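Local structure of D-alanyl-lipoteichoic acid synthetase (Streptococcus pneumoniae, 3BMA) at residues A184-N187 with E188-S192; S221-A224 with I225-V228; Y247-N250 with E251-K255; Q316-Q319 with K320-Q324. The protein probably takes part in adding D-alanine to lipoteichoic acid during cell wall biogenesis, as a DltD-family member of the SGNH hydrolase clan. The protein carries 1 engineered substitution. One frame throughout, in Å; residues are numbered along the deposited sequence. Where two conformers were deposited one is given.

Contact 1: A184-N187 with E188-S192. Engineered in segment 188-192: Arg189 (natural residue Cys).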
loop_
_atom_site.group_PDB
_atom_site.type_symbol
_atom_site.label_atom_id
_atom_site.label_comp_id
_atom_site.label_asym_id
_atom_site.label_seq_id
_atom_site.Cartn_x
_atom_site.Cartn_y
_atom_site.Cartn_z
ATOM N N ALA C 184 -5.460 -6.737 -9.723
ATOM C CA ALA C 184 -5.856 -7.899 -10.516
ATOM C C ALA C 184 -6.778 -8.818 -9.729
ATOM O O ALA C 184 -7.737 -9.349 -10.285
ATOM C CB ALA C 184 -4.637 -8.672 -11.006
ATOM N N ARG C 185 -6.475 -8.999 -8.443
ATOM C CA ARG C 185 -7.328 -9.762 -7.534
ATOM C C ARG C 185 -8.673 -9.089 -7.351
ATOM O O ARG C 185 -9.702 -9.759 -7.311
ATOM C CB ARG C 185 -6.670 -9.930 -6.165
ATOM C CG ARG C 185 -5.784 -11.149 -6.026
ATOM C CD ARG C 185 -5.469 -11.428 -4.560
ATOM N NE ARG C 185 -4.805 -10.296 -3.909
ATOM C CZ ARG C 185 -3.493 -10.060 -3.949
ATOM N NH1 ARG C 185 -2.672 -10.869 -4.610
ATOM N NH2 ARG C 185 -2.996 -9.003 -3.331
ATOM N N PHE C 186 -8.655 -7.763 -7.229
ATOM C CA PHE C 186 -9.881 -6.991 -7.131
ATOM C C PHE C 186 -10.717 -7.121 -8.396
ATOM O O PHE C 186 -11.935 -7.302 -8.312
ATOM C CB PHE C 186 -9.609 -5.518 -6.825
ATOM C CG PHE C 186 -10.857 -4.680 -6.772
ATOM C CD1 PHE C 186 -11.904 -5.020 -5.910
ATOM C CD2 PHE C 186 -10.995 -3.565 -7.583
ATOM C CE1 PHE C 186 -13.066 -4.267 -5.869
ATOM C CE2 PHE C 186 -12.156 -2.798 -7.544
ATOM C CZ PHE C 186 -13.190 -3.149 -6.681
ATOM N N ASN C 187 -10.058 -7.037 -9.552
ATOM C CA ASN C 187 -10.725 -7.204 -10.842
ATOM C C ASN C 187 -11.302 -8.593 -11.086
ATOM O O ASN C 187 -12.343 -8.716 -11.728
ATOM C CB ASN C 187 -9.798 -6.828 -11.997
ATOM C CG ASN C 187 -10.068 -5.442 -12.532
ATOM O OD1 ASN C 187 -11.059 -4.803 -12.178
ATOM N ND2 ASN C 187 -9.189 -4.973 -13.400
ATOM N N GLU C 188 -10.631 -9.632 -10.587
ATOM C CA GLU C 188 -11.179 -10.980 -10.703
ATOM C C GLU C 188 -12.355 -11.237 -9.746
ATOM O O GLU C 188 -13.307 -11.913 -10.128
ATOM C CB GLU C 188 -10.093 -12.074 -10.623
ATOM C CG GLU C 188 -9.572 -12.425 -9.236
ATOM C CD GLU C 188 -8.905 -13.792 -9.170
ATOM O OE1 GLU C 188 -8.090 -14.006 -8.243
ATOM O OE2 GLU C 188 -9.191 -14.652 -10.036
ATOM N N ARG C 189 -12.302 -10.676 -8.533
ATOM C CA ARG C 189 -13.408 -10.784 -7.564
ATOM C C ARG C 189 -14.632 -10.004 -8.025
ATOM O O ARG C 189 -15.765 -10.441 -7.832
ATOM C CB ARG C 189 -12.999 -10.300 -6.168
ATOM C CG ARG C 189 -11.991 -11.183 -5.453
ATOM C CD ARG C 189 -11.838 -10.782 -3.986
ATOM N NE ARG C 189 -10.439 -10.776 -3.547
ATOM C CZ ARG C 189 -9.746 -11.850 -3.167
ATOM N NH1 ARG C 189 -10.303 -13.057 -3.164
ATOM N NH2 ARG C 189 -8.481 -11.716 -2.788
ATOM N N GLN C 190 -14.381 -8.849 -8.632
ATOM C CA GLN C 190 -15.417 -7.985 -9.172
ATOM C C GLN C 190 -16.118 -8.662 -10.346
ATOM O O GLN C 190 -17.350 -8.756 -10.371
ATOM C CB GLN C 190 -14.782 -6.681 -9.638
ATOM C CG GLN C 190 -15.647 -5.466 -9.518
ATOM C CD GLN C 190 -14.874 -4.189 -9.759
ATOM O OE1 GLN C 190 -15.187 -3.153 -9.179
ATOM N NE2 GLN C 190 -13.860 -4.253 -10.619
ATOM N N ALA C 191 -15.321 -9.140 -11.303
ATOM C CA ALA C 191 -15.831 -9.795 -12.508
ATOM C C ALA C 191 -16.637 -11.067 -12.231
ATOM O O ALA C 191 -17.686 -11.270 -12.839
ATOM C CB ALA C 191 -14.698 -10.089 -13.477
ATOM N N SER C 192 -16.153 -11.900 -11.310
ATOM C CA SER C 192 -16.816 -13.164 -10.996
ATOM C C SER C 192 -18.101 -12.977 -10.191
ATOM O O SER C 192 -19.014 -13.798 -10.277
ATOM C CB SER C 192 -15.861 -14.125 -10.277
ATOM O OG SER C 192 -15.400 -13.579 -9.055
#
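Ala184 gives its carbonyl O to Glu188 N at 2.9 Å, and its methyl is small enough to let a neighbouring helix approach. One residue on, Arg185 O receives Arg189 N and also has Glu188 CG close by, 3.3 Å away. Glu188 chi1 of 79° sets CG between backbone N and carbonyl carbon, which folds the chain back along the preceding turn. The arginine side chains run alongside each other in the same direction, Arg185 CD lying 3.5 Å from Arg189 NH2 and the guanidinium planes turned 48° apart. Arg189 is engineered, replacing a cysteine, and the likeness of the two charges is probably offset by the salt bridge from Arg185 NH2 to Glu178 of the third subunit. Phe186 O takes Gln190 N, and its ring is met obliquely by the same glutamine, CZ standing 3.2 Å from Gln190 OE1. Asn187 sends its ND2 to Thr131 OG1 and to Gln190 OE1 of the second subunit, while Gln190 OE1 receives Asn187 ND2 of that subunit, so the two copies exchange equivalent amide bonds; an amide, able to give and accept at once, suits such a reciprocal seam. The carbonyl O of Asn187 accepts Ala191 N at 3.0 Å. Beyond it, Glu188 O receives both Ser192 N and Ser192 OG, the hydroxyl bonding at 2.9 Å. Helix 174-194 thus packs on helix 127-136 of its own chain, through Ala184, Asn187 and Ala191, while the second subunit meets Phe186, Asn187 and Gln190 and the third meets Arg185.

Contact 2: S221-A224 with I225-V228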
loop_
_atom_site.group_PDB
_atom_site.type_symbol
_atom_site.label_atom_id
_atom_site.label_comp_id
_atom_site.label_asym_id
_atom_site.label_seq_id
_atom_site.Cartn_x
_atom_site.Cartn_y
_atom_site.Cartn_z
ATOM N N SER C 221 -25.163 -40.496 -38.394
ATOM C CA SER C 221 -24.363 -40.871 -39.557
ATOM C C SER C 221 -24.122 -39.624 -40.403
ATOM O O SER C 221 -25.035 -38.818 -40.603
ATOM C CB SER C 221 -25.040 -41.980 -40.378
ATOM O OG SER C 221 -25.515 -41.510 -41.628
ATOM N N TYR C 222 -22.891 -39.471 -40.888
ATOM C CA TYR C 222 -22.492 -38.304 -41.674
ATOM C C TYR C 222 -23.244 -38.167 -42.996
ATOM O O TYR C 222 -23.530 -37.054 -43.425
ATOM C CB TYR C 222 -20.986 -38.315 -41.940
ATOM C CG TYR C 222 -20.141 -37.879 -40.767
ATOM C CD1 TYR C 222 -19.424 -38.811 -40.019
ATOM C CD2 TYR C 222 -20.051 -36.534 -40.407
ATOM C CE1 TYR C 222 -18.640 -38.419 -38.943
ATOM C CE2 TYR C 222 -19.271 -36.131 -39.332
ATOM C CZ TYR C 222 -18.569 -37.079 -38.603
ATOM O OH TYR C 222 -17.794 -36.688 -37.536
ATOM N N GLN C 223 -23.557 -39.294 -43.630
ATOM C CA GLN C 223 -24.262 -39.294 -44.915
ATOM C C GLN C 223 -25.745 -38.925 -44.779
ATOM O O GLN C 223 -26.293 -38.243 -45.649
ATOM C CB GLN C 223 -24.098 -40.644 -45.629
ATOM C CG GLN C 223 -24.435 -40.623 -47.122
ATOM C CD GLN C 223 -23.573 -39.650 -47.915
ATOM O OE1 GLN C 223 -22.346 -39.750 -47.926
ATOM N NE2 GLN C 223 -24.219 -38.704 -48.590
ATOM N N ALA C 224 -26.380 -39.372 -43.695
ATOM C CA ALA C 224 -27.789 -39.060 -43.431
ATOM C C ALA C 224 -27.978 -37.588 -43.085
ATOM O O ALA C 224 -28.937 -36.961 -43.541
ATOM C CB ALA C 224 -28.352 -39.947 -42.328
ATOM N N ILE C 225 -27.056 -37.046 -42.289
ATOM C CA ILE C 225 -27.056 -35.622 -41.949
ATOM C C ILE C 225 -26.799 -34.784 -43.203
ATOM O O ILE C 225 -27.470 -33.769 -43.414
ATOM C CB ILE C 225 -26.038 -35.293 -40.822
ATOM C CG1 ILE C 225 -26.465 -35.970 -39.516
ATOM C CG2 ILE C 225 -25.911 -33.774 -40.600
ATOM C CD1 ILE C 225 -25.360 -36.073 -38.496
ATOM N N GLU C 226 -25.872 -35.248 -44.045
ATOM C CA GLU C 226 -25.545 -34.588 -45.314
ATOM C C GLU C 226 -26.766 -34.404 -46.210
ATOM O O GLU C 226 -26.877 -33.384 -46.877
ATOM C CB GLU C 226 -24.423 -35.323 -46.066
ATOM C CG GLU C 226 -23.903 -34.583 -47.303
ATOM C CD GLU C 226 -22.576 -35.107 -47.809
ATOM O OE1 GLU C 226 -22.564 -35.732 -48.892
ATOM O OE2 GLU C 226 -21.548 -34.891 -47.130
ATOM N N ASP C 227 -27.680 -35.378 -46.195
ATOM C CA ASP C 227 -28.950 -35.296 -46.932
ATOM C C ASP C 227 -29.843 -34.142 -46.461
ATOM O O ASP C 227 -30.440 -33.442 -47.281
ATOM C CB ASP C 227 -29.726 -36.619 -46.835
ATOM C CG ASP C 227 -28.974 -37.799 -47.442
ATOM O OD1 ASP C 227 -27.978 -37.589 -48.173
ATOM O OD2 ASP C 227 -29.391 -38.948 -47.183
ATOM N N VAL C 228 -29.923 -33.952 -45.145
ATOM C CA VAL C 228 -30.746 -32.895 -44.550
ATOM C C VAL C 228 -30.093 -31.517 -44.731
ATOM O O VAL C 228 -30.776 -30.513 -44.950
ATOM C CB VAL C 228 -31.022 -33.161 -43.042
ATOM C CG1 VAL C 228 -32.200 -32.328 -42.550
ATOM C CG2 VAL C 228 -31.296 -34.636 -42.795
HETATM O O HOH W 1 -20.532 -36.177 -44.840
#
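Gln223 and Glu226 meet through a weak hydrogen bond, Gln223 NE2 giving to Glu226 OE1 at 3.4 Å. The glutamine bends at chi2 (60°) to bring its amide round to the carboxylate, and the two planes stand nearly perpendicular, 82° apart. The other carboxylate oxygen, Glu226 OE2, is served by a water at 2.8 Å and, weakly, by a bound glycerol; the same water also reaches Tyr222 O with a weak bond. That carbonyl mainly serves Glu226 N, 3.0 Å away. Asp227 N divides its hydrogen between Gln223 O and, weakly, Ala224 O, while Ile225 N donates to Ser221 O.

At the start of the helix the first amides have no carbonyl of a preceding turn to donate to, and Ser221 OG takes that place for Ala224 N at 3.1 Å; serine suits this position because its short side chain can turn forward onto the amide three residues on. Ile225 turns inward to Leu358 of helix 355-369 and to Phe220, the residue just before the cap. A serine N-cap together with apolar contact between Phe220 and Ile225 is the hydrophobic staple that commonly begins an alpha helix, here helix 222-235.

Contact 3: Y247-N250 with E251-K255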
loop_
_atom_site.group_PDB
_atom_site.type_symbol
_atom_site.label_atom_id
_atom_site.label_comp_id
_atom_site.label_asym_id
_atom_site.label_seq_id
_atom_site.Cartn_x
_atom_site.Cartn_y
_atom_site.Cartn_z
ATOM N N TYR C 247 -29.097 -14.401 -47.708
ATOM C CA TYR C 247 -29.060 -13.233 -46.833
ATOM C C TYR C 247 -27.745 -12.465 -46.973
ATOM O O TYR C 247 -27.746 -11.234 -47.012
ATOM C CB TYR C 247 -29.256 -13.677 -45.383
ATOM C CG TYR C 247 -30.360 -12.957 -44.642
ATOM C CD1 TYR C 247 -31.687 -13.388 -44.740
ATOM C CD2 TYR C 247 -30.080 -11.861 -43.827
ATOM C CE1 TYR C 247 -32.710 -12.735 -44.054
ATOM C CE2 TYR C 247 -31.096 -11.199 -43.135
ATOM C CZ TYR C 247 -32.407 -11.641 -43.253
ATOM O OH TYR C 247 -33.413 -10.990 -42.570
ATOM N N PHE C 248 -26.634 -13.197 -47.063
ATOM C CA PHE C 248 -25.301 -12.598 -47.190
ATOM C C PHE C 248 -25.060 -11.951 -48.556
ATOM O O PHE C 248 -24.457 -10.876 -48.636
ATOM C CB PHE C 248 -24.201 -13.631 -46.902
ATOM C CG PHE C 248 -22.805 -13.070 -46.988
ATOM C CD1 PHE C 248 -22.237 -12.424 -45.895
ATOM C CD2 PHE C 248 -22.059 -13.177 -48.164
ATOM C CE1 PHE C 248 -20.951 -11.898 -45.968
ATOM C CE2 PHE C 248 -20.771 -12.654 -48.244
ATOM C CZ PHE C 248 -20.218 -12.012 -47.147
ATOM N N TYR C 249 -25.507 -12.623 -49.617
ATOM C CA TYR C 249 -25.312 -12.154 -50.989
ATOM C C TYR C 249 -25.981 -10.804 -51.241
ATOM O O TYR C 249 -25.392 -9.939 -51.883
ATOM C CB TYR C 249 -25.804 -13.199 -51.998
ATOM C CG TYR C 249 -25.669 -12.781 -53.448
ATOM C CD1 TYR C 249 -26.787 -12.388 -54.187
ATOM C CD2 TYR C 249 -24.425 -12.780 -54.083
ATOM C CE1 TYR C 249 -26.670 -12.000 -55.519
ATOM C CE2 TYR C 249 -24.298 -12.392 -55.418
ATOM C CZ TYR C 249 -25.425 -12.005 -56.127
ATOM O OH TYR C 249 -25.313 -11.626 -57.444
ATOM N N ASN C 250 -27.195 -10.636 -50.719
ATOM C CA ASN C 250 -27.952 -9.391 -50.859
ATOM C C ASN C 250 -27.319 -8.192 -50.156
ATOM O O ASN C 250 -27.379 -7.069 -50.662
ATOM C CB ASN C 250 -29.386 -9.572 -50.348
ATOM C CG ASN C 250 -30.217 -10.488 -51.231
ATOM O OD1 ASN C 250 -30.067 -10.504 -52.456
ATOM N ND2 ASN C 250 -31.109 -11.250 -50.609
ATOM N N GLU C 251 -26.702 -8.443 -49.005
ATOM C CA GLU C 251 -26.242 -7.372 -48.123
ATOM C C GLU C 251 -24.809 -6.887 -48.361
ATOM O O GLU C 251 -24.544 -5.685 -48.287
ATOM C CB GLU C 251 -26.451 -7.764 -46.657
ATOM C CG GLU C 251 -27.915 -7.706 -46.215
ATOM C CD GLU C 251 -28.205 -8.515 -44.957
ATOM O OE1 GLU C 251 -27.253 -8.880 -44.230
ATOM O OE2 GLU C 251 -29.396 -8.784 -44.694
ATOM N N GLN C 252 -23.893 -7.812 -48.646
ATOM C CA GLN C 252 -22.470 -7.472 -48.772
ATOM C C GLN C 252 -21.911 -7.443 -50.198
ATOM O O GLN C 252 -20.866 -6.834 -50.436
ATOM C CB GLN C 252 -21.607 -8.385 -47.892
ATOM C CG GLN C 252 -21.176 -7.767 -46.564
ATOM C CD GLN C 252 -22.252 -7.833 -45.496
ATOM O OE1 GLN C 252 -22.817 -8.894 -45.226
ATOM N NE2 GLN C 252 -22.532 -6.694 -44.871
ATOM N N ILE C 253 -22.590 -8.101 -51.135
ATOM C CA ILE C 253 -22.020 -8.330 -52.472
ATOM C C ILE C 253 -22.903 -7.866 -53.646
ATOM O O ILE C 253 -22.379 -7.388 -54.658
ATOM C CB ILE C 253 -21.525 -9.815 -52.613
ATOM C CG1 ILE C 253 -20.145 -9.961 -51.960
ATOM C CG2 ILE C 253 -21.463 -10.284 -54.072
ATOM C CD1 ILE C 253 -19.766 -11.365 -51.581
ATOM N N LYS C 254 -24.226 -7.968 -53.486
ATOM C CA LYS C 254 -25.200 -7.706 -54.564
ATOM C C LYS C 254 -25.020 -6.380 -55.309
ATOM O O LYS C 254 -24.784 -6.380 -56.520
ATOM C CB LYS C 254 -26.637 -7.815 -54.039
ATOM C CG LYS C 254 -27.719 -7.773 -55.116
ATOM C CD LYS C 254 -29.121 -7.717 -54.508
ATOM C CE LYS C 254 -29.394 -6.376 -53.822
ATOM N NZ LYS C 254 -30.790 -6.274 -53.310
ATOM N N LYS C 255 -25.123 -5.264 -54.589
ATOM C CA LYS C 255 -25.043 -3.941 -55.219
ATOM C C LYS C 255 -23.610 -3.463 -55.497
ATOM O O LYS C 255 -23.404 -2.548 -56.299
ATOM C CB LYS C 255 -25.845 -2.886 -54.435
ATOM C CG LYS C 255 -25.304 -2.530 -53.046
ATOM C CD LYS C 255 -26.027 -3.278 -51.926
ATOM C CE LYS C 255 -27.396 -2.670 -51.628
ATOM N NZ LYS C 255 -28.069 -3.369 -50.501
#
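Phe248 carries Gln252 CB over one face of its ring, a CH-pi contact with CB 4.2 Å from the centroid, 22° off the ring normal and displaced toward the rim. Gln252 OE1 lies close as well, 3.6 Å from Phe248 CE1. On the same side, but out by the rim, Ile253 CD1 comes obliquely to Phe248 CE2 at 3.7 Å, so the branched isoleucine serves two rings: its CG2 also touches Tyr249 CE2. Both aromatics turn CG away from their own backbone N (chi1 179° in Tyr249), which carries the rings toward the following turn. Phe248 further packs on Asp348 and Thr349, and Tyr249 on Leu257. On the exposed flank Glu251 OE2 approaches Tyr247 CD2 to 3.3 Å, the carboxylate almost perpendicular to the ring. Lys254 lays its aliphatic part by Asn250, CD being 3.6 Å from Asn250 OD1; a long, flexible lysine suits this solvent-facing surface.

The backbone changes pitch here. Phe248 O still takes Gln252 N, four residues on, but Tyr249 O receives Lys254 N, five residues on, at 2.8 Å, with only a weak bond from Ile253 N at 3.4 Å. This i+5 to i bond marks a pi-type turn, a widening of the short helix 246-253.

Contact 4: Q316-Q319 with K320-Q324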
loop_
_atom_site.group_PDB
_atom_site.type_symbol
_atom_site.label_atom_id
_atom_site.label_comp_id
_atom_site.label_asym_id
_atom_site.label_seq_id
_atom_site.Cartn_x
_atom_site.Cartn_y
_atom_site.Cartn_z
ATOM N N GLN C 316 0.471 -20.444 -50.492
ATOM C CA GLN C 316 1.801 -20.038 -50.041
ATOM C C GLN C 316 1.769 -19.445 -48.627
ATOM O O GLN C 316 2.756 -19.542 -47.892
ATOM C CB GLN C 316 2.415 -19.045 -51.028
ATOM C CG GLN C 316 3.932 -18.988 -51.026
ATOM C CD GLN C 316 4.479 -17.936 -51.975
ATOM O OE1 GLN C 316 5.516 -17.323 -51.704
ATOM N NE2 GLN C 316 3.784 -17.719 -53.092
ATOM N N THR C 317 0.641 -18.828 -48.258
ATOM C CA THR C 317 0.428 -18.290 -46.910
ATOM C C THR C 317 0.050 -19.391 -45.925
ATOM O O THR C 317 0.418 -19.342 -44.753
ATOM C CB THR C 317 -0.681 -17.226 -46.893
ATOM O OG1 THR C 317 -1.934 -17.831 -47.233
ATOM C CG2 THR C 317 -0.376 -16.145 -47.886
ATOM N N VAL C 318 -0.707 -20.375 -46.419
ATOM C CA VAL C 318 -1.059 -21.568 -45.637
ATOM C C VAL C 318 0.212 -22.355 -45.293
ATOM O O VAL C 318 0.381 -22.805 -44.161
ATOM C CB VAL C 318 -2.095 -22.466 -46.370
ATOM C CG1 VAL C 318 -2.212 -23.843 -45.714
ATOM C CG2 VAL C 318 -3.460 -21.790 -46.393
ATOM N N GLN C 319 1.113 -22.480 -46.269
ATOM C CA GLN C 319 2.432 -23.079 -46.061
ATOM C C GLN C 319 3.255 -22.312 -45.025
ATOM O O GLN C 319 4.009 -22.915 -44.259
ATOM C CB GLN C 319 3.200 -23.155 -47.384
ATOM C CG GLN C 319 2.789 -24.304 -48.298
ATOM C CD GLN C 319 3.240 -24.099 -49.741
ATOM O OE1 GLN C 319 4.421 -23.867 -50.009
ATOM N NE2 GLN C 319 2.296 -24.188 -50.676
ATOM N N LYS C 320 3.098 -20.988 -45.001
ATOM C CA LYS C 320 3.788 -20.135 -44.031
ATOM C C LYS C 320 3.210 -20.312 -42.625
ATOM O O LYS C 320 3.955 -20.297 -41.631
ATOM C CB LYS C 320 3.725 -18.664 -44.457
ATOM C CG LYS C 320 4.763 -17.798 -43.772
ATOM C CD LYS C 320 4.667 -16.341 -44.157
ATOM C CE LYS C 320 5.349 -15.493 -43.096
ATOM N NZ LYS C 320 5.542 -14.080 -43.503
ATOM N N ILE C 321 1.888 -20.488 -42.565
ATOM C CA ILE C 321 1.163 -20.754 -41.322
ATOM C C ILE C 321 1.542 -22.125 -40.757
ATOM O O ILE C 321 1.954 -22.228 -39.598
ATOM C CB ILE C 321 -0.385 -20.624 -41.521
ATOM C CG1 ILE C 321 -0.776 -19.146 -41.642
ATOM C CG2 ILE C 321 -1.160 -21.257 -40.359
ATOM C CD1 ILE C 321 -2.132 -18.891 -42.274
ATOM N N ARG C 322 1.427 -23.156 -41.598
ATOM C CA ARG C 322 1.735 -24.536 -41.227
ATOM C C ARG C 322 3.167 -24.713 -40.735
ATOM O O ARG C 322 3.405 -25.492 -39.820
ATOM C CB ARG C 322 1.461 -25.484 -42.394
ATOM C CG ARG C 322 -0.022 -25.785 -42.654
ATOM C CD ARG C 322 -0.162 -26.913 -43.669
ATOM N NE ARG C 322 0.241 -28.198 -43.100
ATOM C CZ ARG C 322 -0.552 -29.260 -42.985
ATOM N NH1 ARG C 322 -1.799 -29.222 -43.426
ATOM N NH2 ARG C 322 -0.090 -30.375 -42.441
ATOM N N TYR C 323 4.110 -23.981 -41.324
ATOM C CA TYR C 323 5.501 -24.038 -40.881
ATOM C C TYR C 323 5.678 -23.519 -39.457
ATOM O O TYR C 323 6.387 -24.130 -38.664
ATOM C CB TYR C 323 6.436 -23.296 -41.837
ATOM C CG TYR C 323 7.886 -23.352 -41.400
ATOM C CD1 TYR C 323 8.631 -24.528 -41.537
ATOM C CD2 TYR C 323 8.510 -22.238 -40.834
ATOM C CE1 TYR C 323 9.956 -24.591 -41.127
ATOM C CE2 TYR C 323 9.839 -22.290 -40.420
ATOM C CZ TYR C 323 10.554 -23.468 -40.572
ATOM O OH TYR C 323 11.864 -23.526 -40.166
ATOM N N GLN C 324 5.024 -22.400 -39.144
ATOM C CA GLN C 324 5.066 -21.811 -37.803
ATOM C C GLN C 324 4.513 -22.773 -36.751
ATOM O O GLN C 324 5.071 -22.900 -35.660
ATOM C CB GLN C 324 4.293 -20.490 -37.773
ATOM C CG GLN C 324 4.539 -19.659 -36.513
ATOM C CD GLN C 324 3.943 -18.264 -36.582
ATOM O OE1 GLN C 324 3.321 -17.880 -37.577
ATOM N NE2 GLN C 324 4.136 -17.495 -35.519
#
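Val318 O holds Arg322 N at 2.8 Å and nearly straight (172°), and the arginine's first methylenes press on the same carbonyl, CG being 3.4 Å from Val318 O. Beyond it Arg322 CD nears Val318 CG1, a loose 4.2 Å contact. Ile321 behaves alike toward the turn below: its N donates to Thr317 O at 2.9 Å, and CG1 lies 3.3 Å from that oxygen because chi1 of -74° sets CG1 beside the backbone N. Gln319 O accepts Tyr323 N, and the longer bond from Lys320 N to Gln316 O completes the regular helical set.

Helix 311-326 lies on the chain between parallel neighbours 291-296 and 333-335, as the helix of a beta-alpha-beta crossover in the alpha/beta fold. Val318 and Ile321 present branched apolar groups to Ile296 of the first strand, which suits a helix surface packed on a sheet. Arg322 crosses to the second strand, where NH1 forms a salt bridge with Asp335, while NH2 pairs with Glu326. Lys320, extended throughout, threads its charge inward to the carbonyls of Leu270, Trp388 and Tyr391, three acceptors for one buried ammonium.

How the contacts relate
All four are local contacts along about two turns of separate helices, none touching another; contacts 2 and 3 are the closest pair, about 16 Å between nearest atoms, on helices that follow one another in the chain. Contacts 1 and 4 are partly buried, contacts 2 and 3 lie at the surface. In 316-324 buried polar ends find partners within the same chain beside the parallel sheet, whereas in 184-192 they find them largely in neighbouring subunits. Contact 2 concerns a helix start, capped by a hydroxyl and served by water; contact 3 a distortion of the helix, with aromatic and aliphatic packing and little side-chain hydrogen bonding across its segments.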